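Local coordinates for B12-binding domain-containing protein (Kitasatospora setae, PDB 6WTE), which binds cobalamin and a [4Fe-4S] cluster and, as the radical SAM methylase TsrM, probably transfers methyl groups by a non-radical route, at residues E255-A260 with D297-R302; G381-T386 with V474-P479. All coordinates share one frame; numbering follows the deposited sequence.

Contact 1: E255-A260 with D297-R302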
loop_
_atom_site.group_PDB
_atom_site.type_symbol
_atom_site.label_atom_id
_atom_site.label_comp_id
_atom_site.label_asym_id
_atom_site.label_seq_id
_atom_site.Cartn_x
_atom_site.Cartn_y
_atom_site.Cartn_z
ATOM N N GLU A 255 4.265 -9.647 18.979
ATOM C CA GLU A 255 3.152 -9.734 18.040
ATOM C C GLU A 255 3.351 -10.860 17.032
ATOM O O GLU A 255 2.413 -11.613 16.742
ATOM C CB GLU A 255 2.987 -8.400 17.319
ATOM C CG GLU A 255 1.816 -8.347 16.363
ATOM C CD GLU A 255 1.584 -6.940 15.845
ATOM O OE1 GLU A 255 2.072 -5.994 16.496
ATOM O OE2 GLU A 255 0.923 -6.784 14.800
ATOM N N MET A 256 4.561 -10.972 16.471
ATOM C CA MET A 256 4.854 -12.069 15.555
ATOM C C MET A 256 4.687 -13.412 16.243
ATOM O O MET A 256 4.181 -14.365 15.642
ATOM C CB MET A 256 6.274 -11.936 15.006
ATOM C CG MET A 256 6.491 -10.665 14.220
ATOM S SD MET A 256 8.204 -10.463 13.711
ATOM C CE MET A 256 8.318 -11.707 12.423
ATOM N N GLU A 257 5.111 -13.503 17.505
ATOM C CA GLU A 257 4.962 -14.747 18.247
ATOM C C GLU A 257 3.490 -15.078 18.450
ATOM O O GLU A 257 3.089 -16.240 18.336
ATOM C CB GLU A 257 5.689 -14.645 19.590
ATOM C CG GLU A 257 5.870 -15.968 20.310
ATOM C CD GLU A 257 6.681 -15.824 21.580
ATOM O OE1 GLU A 257 7.752 -15.179 21.537
ATOM O OE2 GLU A 257 6.251 -16.360 22.620
ATOM N N SER A 258 2.669 -14.057 18.728
ATOM C CA SER A 258 1.234 -14.269 18.896
ATOM C C SER A 258 0.597 -14.770 17.607
ATOM O O SER A 258 -0.241 -15.680 17.633
ATOM C CB SER A 258 0.558 -12.975 19.349
ATOM O OG SER A 258 -0.837 -13.179 19.530
ATOM N N LEU A 259 0.981 -14.188 16.469
ATOM C CA LEU A 259 0.514 -14.694 15.182
ATOM C C LEU A 259 0.915 -16.154 14.992
ATOM O O LEU A 259 0.078 -17.005 14.665
ATOM C CB LEU A 259 1.077 -13.835 14.052
ATOM C CG LEU A 259 0.519 -12.415 13.957
ATOM C CD1 LEU A 259 1.244 -11.609 12.882
ATOM C CD2 LEU A 259 -0.979 -12.479 13.680
ATOM N N ALA A 260 2.194 -16.467 15.222
ATOM C CA ALA A 260 2.668 -17.829 15.002
ATOM C C ALA A 260 1.974 -18.820 15.926
ATOM O O ALA A 260 1.738 -19.969 15.537
ATOM C CB ALA A 260 4.181 -17.903 15.200
ATOM N N ASP A 297 9.973 -24.907 21.633
ATOM C CA ASP A 297 8.521 -24.838 21.580
ATOM C C ASP A 297 8.006 -23.453 21.216
ATOM O O ASP A 297 6.797 -23.295 21.017
ATOM C CB ASP A 297 7.921 -25.265 22.923
ATOM C CG ASP A 297 8.186 -26.726 23.245
ATOM O OD1 ASP A 297 8.255 -27.546 22.304
ATOM O OD2 ASP A 297 8.320 -27.054 24.441
ATOM N N ASN A 298 8.876 -22.453 21.140
ATOM C CA ASN A 298 8.432 -21.137 20.710
ATOM C C ASN A 298 7.927 -21.235 19.274
ATOM O O ASN A 298 8.653 -21.737 18.400
ATOM C CB ASN A 298 9.566 -20.120 20.827
ATOM C CG ASN A 298 9.095 -18.689 20.612
ATOM O OD1 ASN A 298 8.434 -18.384 19.622
ATOM N ND2 ASN A 298 9.421 -17.811 21.553
ATOM N N PRO A 299 6.693 -20.803 18.993
ATOM C CA PRO A 299 6.133 -20.989 17.645
ATOM C C PRO A 299 6.868 -20.219 16.569
ATOM O O PRO A 299 6.657 -20.504 15.383
ATOM C CB PRO A 299 4.686 -20.491 17.793
ATOM C CG PRO A 299 4.740 -19.530 18.930
ATOM C CD PRO A 299 5.754 -20.101 19.887
ATOM N N LEU A 300 7.707 -19.250 16.938
ATOM C CA LEU A 300 8.564 -18.591 15.961
ATOM C C LEU A 300 9.529 -19.558 15.291
ATOM O O LEU A 300 10.124 -19.202 14.268
ATOM C CB LEU A 300 9.353 -17.463 16.625
ATOM C CG LEU A 300 8.550 -16.249 17.093
ATOM C CD1 LEU A 300 9.437 -15.296 17.872
ATOM C CD2 LEU A 300 7.910 -15.541 15.916
ATOM N N ASN A 301 9.708 -20.763 15.835
ATOM C CA ASN A 301 10.544 -21.742 15.160
ATOM C C ASN A 301 9.929 -22.247 13.861
ATOM O O ASN A 301 10.632 -22.888 13.074
ATOM C CB ASN A 301 10.852 -22.904 16.098
ATOM C CG ASN A 301 11.989 -22.582 17.041
ATOM O OD1 ASN A 301 13.148 -22.540 16.631
ATOM N ND2 ASN A 301 11.665 -22.347 18.308
ATOM N N ARG A 302 8.651 -21.968 13.609
ATOM C CA ARG A 302 8.026 -22.286 12.332
ATOM C C ARG A 302 7.729 -21.035 11.510
ATOM O O ARG A 302 6.998 -21.112 10.518
ATOM C CB ARG A 302 6.747 -23.100 12.563
ATOM C CG ARG A 302 7.008 -24.457 13.227
ATOM C CD ARG A 302 5.736 -25.280 13.412
ATOM N NE ARG A 302 4.774 -24.614 14.281
ATOM C CZ ARG A 302 4.856 -24.587 15.609
ATOM N NH1 ARG A 302 5.863 -25.188 16.230
ATOM N NH2 ARG A 302 3.932 -23.952 16.317
#
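E257 OE1 is gripped by two groups: the amide of N298, whose ND2 donates to it at 3.1 Å, and R291 on helix 278-294, which forms a salt bridge. In the radical SAM core, this contact packs helix 249-261 against the loop that leads into strand 304-309. The amide approaches from above the carboxylate plane, the two flat groups being turned 69° apart. N298 suits its place because its two ends do different work: while ND2 reaches the helix, OD1 accepts from the backbone N of L300 at 2.9 Å, in the carbonyl plane and on a lone pair, closing an Asx turn that starts the short 3-10 segment 299-301. A leucine here would probably leave E257 with one polar partner fewer and the L300 N-H without its acceptor, so the turn would be less firmly set. The rest of the packing is apolar. Compact A260 lets P299 come close, CB to CB at 3.7 Å, and the proline ring also lies across the extended chain of E257. L300 has CG anti to its carbonyl carbon (chi1 -68°), which directs CD2 at the helix backbone, 3.8 Å from E257 N and 4.1 Å from M256 CB.

Contact 2: G381-T386 with V474-P479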
loop_
_atom_site.group_PDB
_atom_site.type_symbol
_atom_site.label_atom_id
_atom_site.label_comp_id
_atom_site.label_asym_id
_atom_site.label_seq_id
_atom_site.Cartn_x
_atom_site.Cartn_y
_atom_site.Cartn_z
ATOM N N GLY A 381 8.431 3.018 -18.161
ATOM C CA GLY A 381 7.648 4.166 -18.579
ATOM C C GLY A 381 7.933 5.453 -17.833
ATOM O O GLY A 381 7.263 6.459 -18.098
ATOM N N MET A 382 8.878 5.459 -16.895
ATOM C CA MET A 382 9.255 6.682 -16.204
ATOM C C MET A 382 9.965 7.618 -17.185
ATOM O O MET A 382 10.337 7.207 -18.286
ATOM C CB MET A 382 10.129 6.345 -14.995
ATOM C CG MET A 382 9.374 5.669 -13.855
ATOM S SD MET A 382 8.152 6.758 -13.069
ATOM C CE MET A 382 9.213 7.755 -12.036
ATOM N N PRO A 383 10.141 8.891 -16.824
ATOM C CA PRO A 383 10.756 9.843 -17.763
ATOM C C PRO A 383 12.120 9.356 -18.232
ATOM O O PRO A 383 12.958 8.933 -17.429
ATOM C CB PRO A 383 10.854 11.132 -16.941
ATOM C CG PRO A 383 9.715 11.026 -15.964
ATOM C CD PRO A 383 9.718 9.558 -15.582
ATOM N N GLY A 384 12.321 9.390 -19.550
ATOM C CA GLY A 384 13.520 8.892 -20.192
ATOM C C GLY A 384 13.356 7.556 -20.889
ATOM O O GLY A 384 14.214 7.186 -21.705
ATOM N N GLU A 385 12.274 6.831 -20.603
ATOM C CA GLU A 385 12.132 5.476 -21.112
ATOM C C GLU A 385 11.958 5.468 -22.628
ATOM O O GLU A 385 11.146 6.214 -23.181
ATOM C CB GLU A 385 10.946 4.774 -20.448
ATOM C CG GLU A 385 10.976 3.273 -20.658
ATOM C CD GLU A 385 11.740 2.547 -19.559
ATOM O OE1 GLU A 385 11.226 2.486 -18.432
ATOM O OE2 GLU A 385 12.860 2.052 -19.820
ATOM N N THR A 386 12.730 4.621 -23.291
ATOM C CA THR A 386 12.621 4.325 -24.712
ATOM C C THR A 386 12.545 2.817 -24.849
ATOM O O THR A 386 12.803 2.086 -23.888
ATOM C CB THR A 386 13.842 4.848 -25.487
ATOM O OG1 THR A 386 15.000 4.139 -25.040
ATOM C CG2 THR A 386 14.043 6.351 -25.269
ATOM N N VAL A 474 -5.363 10.088 -13.378
ATOM C CA VAL A 474 -4.261 10.642 -14.159
ATOM C C VAL A 474 -3.043 9.732 -14.068
ATOM O O VAL A 474 -2.744 9.184 -12.998
ATOM C CB VAL A 474 -3.935 12.063 -13.668
ATOM C CG1 VAL A 474 -2.736 12.606 -14.379
ATOM C CG2 VAL A 474 -5.135 12.975 -13.897
ATOM N N CYS A 475 -2.328 9.584 -15.193
ATOM C CA CYS A 475 -1.151 8.728 -15.298
ATOM C C CYS A 475 -0.050 9.439 -16.067
ATOM O O CYS A 475 -0.294 10.403 -16.797
ATOM C CB CYS A 475 -1.462 7.415 -16.021
ATOM S SG CYS A 475 -2.742 6.445 -15.207
ATOM N N TYR A 476 1.168 8.928 -15.903
ATOM C CA TYR A 476 2.300 9.278 -16.747
ATOM C C TYR A 476 2.801 8.022 -17.445
ATOM O O TYR A 476 2.889 6.953 -16.832
ATOM C CB TYR A 476 3.456 9.896 -15.952
ATOM C CG TYR A 476 4.634 10.244 -16.841
ATOM C CD1 TYR A 476 4.697 11.466 -17.494
ATOM C CD2 TYR A 476 5.673 9.338 -17.044
ATOM C CE1 TYR A 476 5.754 11.789 -18.316
ATOM C CE2 TYR A 476 6.738 9.647 -17.867
ATOM C CZ TYR A 476 6.777 10.878 -18.500
ATOM O OH TYR A 476 7.833 11.186 -19.321
ATOM N N PHE A 477 3.113 8.160 -18.728
ATOM C CA PHE A 477 3.755 7.107 -19.499
ATOM C C PHE A 477 4.682 7.774 -20.501
ATOM O O PHE A 477 4.251 8.656 -21.245
ATOM C CB PHE A 477 2.716 6.235 -20.210
ATOM C CG PHE A 477 3.272 4.968 -20.778
ATOM C CD1 PHE A 477 3.977 4.080 -19.975
ATOM C CD2 PHE A 477 3.082 4.656 -22.114
ATOM C CE1 PHE A 477 4.490 2.907 -20.497
ATOM C CE2 PHE A 477 3.596 3.480 -22.644
ATOM C CZ PHE A 477 4.296 2.606 -21.835
ATOM N N SER A 478 5.939 7.354 -20.508
ATOM C CA SER A 478 6.955 8.016 -21.308
ATOM C C SER A 478 6.515 8.135 -22.765
ATOM O O SER A 478 6.176 7.121 -23.390
ATOM C CB SER A 478 8.268 7.245 -21.247
ATOM O OG SER A 478 9.185 7.817 -22.166
ATOM N N PRO A 479 6.531 9.337 -23.344
ATOM C CA PRO A 479 6.274 9.456 -24.785
ATOM C C PRO A 479 7.257 8.668 -25.636
ATOM O O PRO A 479 6.957 8.382 -26.802
ATOM C CB PRO A 479 6.390 10.967 -25.036
ATOM C CG PRO A 479 6.040 11.580 -23.706
ATOM C CD PRO A 479 6.629 10.648 -22.682
HETATM O O HOH W 1 10.034 10.209 -21.146
#
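S478 OG donates to the carbonyl oxygen of E385 over 2.7 Å, meeting E385 O in the carbonyl plane on a lone pair. The same hydroxyl accepts twice, from a water at 2.7 Å from S478 OG and from the backbone N of G480, so a small, buried serine is fully used. Its OG stands anti to the backbone N (chi1 173°), which carries it across to the other segment. The water also accepts from G384 N and bonds to Y476 OH, 3.0 Å from its oxygen, and so ties three residues of the two segments together.

The loop gripped in this way joins strand 373-380 to helix 387-398, a beta-to-alpha connection of the radical SAM barrel. It is built on a type II beta turn from M382 to E385, in which E385 N donates to M382 O; P383 suits the second position and G384, with its positive phi, the third. T386 then serves as N-cap of the helix.

On the opposing segment, S478 N donates to G381 O at 2.9 Å, a bent bond of 130°. That oxygen also lies 3.2 Å from Y476 CE2, at the edge of the phenol ring and near its plane. P383 packs obliquely against the same ring, its CD 3.8 Å from Y476 CE2. At G381 a CB would collide with F477 CD1 and, at this positive phi, crowd the carbonyl oxygen of the residue before, whereas the bare CA fits beside the phenylalanine. G381 N, in turn, donates to E385 OE1 at 2.9 Å, on the anti lone pair. The glutamate chain bends at chi2 (90°) to reach back there, and its second oxygen, OE2, is hydrogen-bonded to T389 OG1 and H336 NE2.

Both segments of contact 1 precede those of contact 2 in the sequence, and the two contacts lie on opposite sides of the chain's centre, with centres 44 Å apart and nearest atoms about 31 Å apart. Both border strands of the same parallel barrel sheet. Contact 1 lies where the chain enters strand 304-309, at its N-terminal end, with helix 249-261 packed outside; contact 2 lies where it leaves strand 373-380, at its C-terminal end, beside strand 475-476, which pairs antiparallel with 404-412. Because the barrel strands run parallel, the contacts sit at opposite ends of the barrel. Neither touches a cofactor: the M256 side chain is about 12 Å from cobalamin and that of M382 about 10 Å from the iron-sulfur cluster.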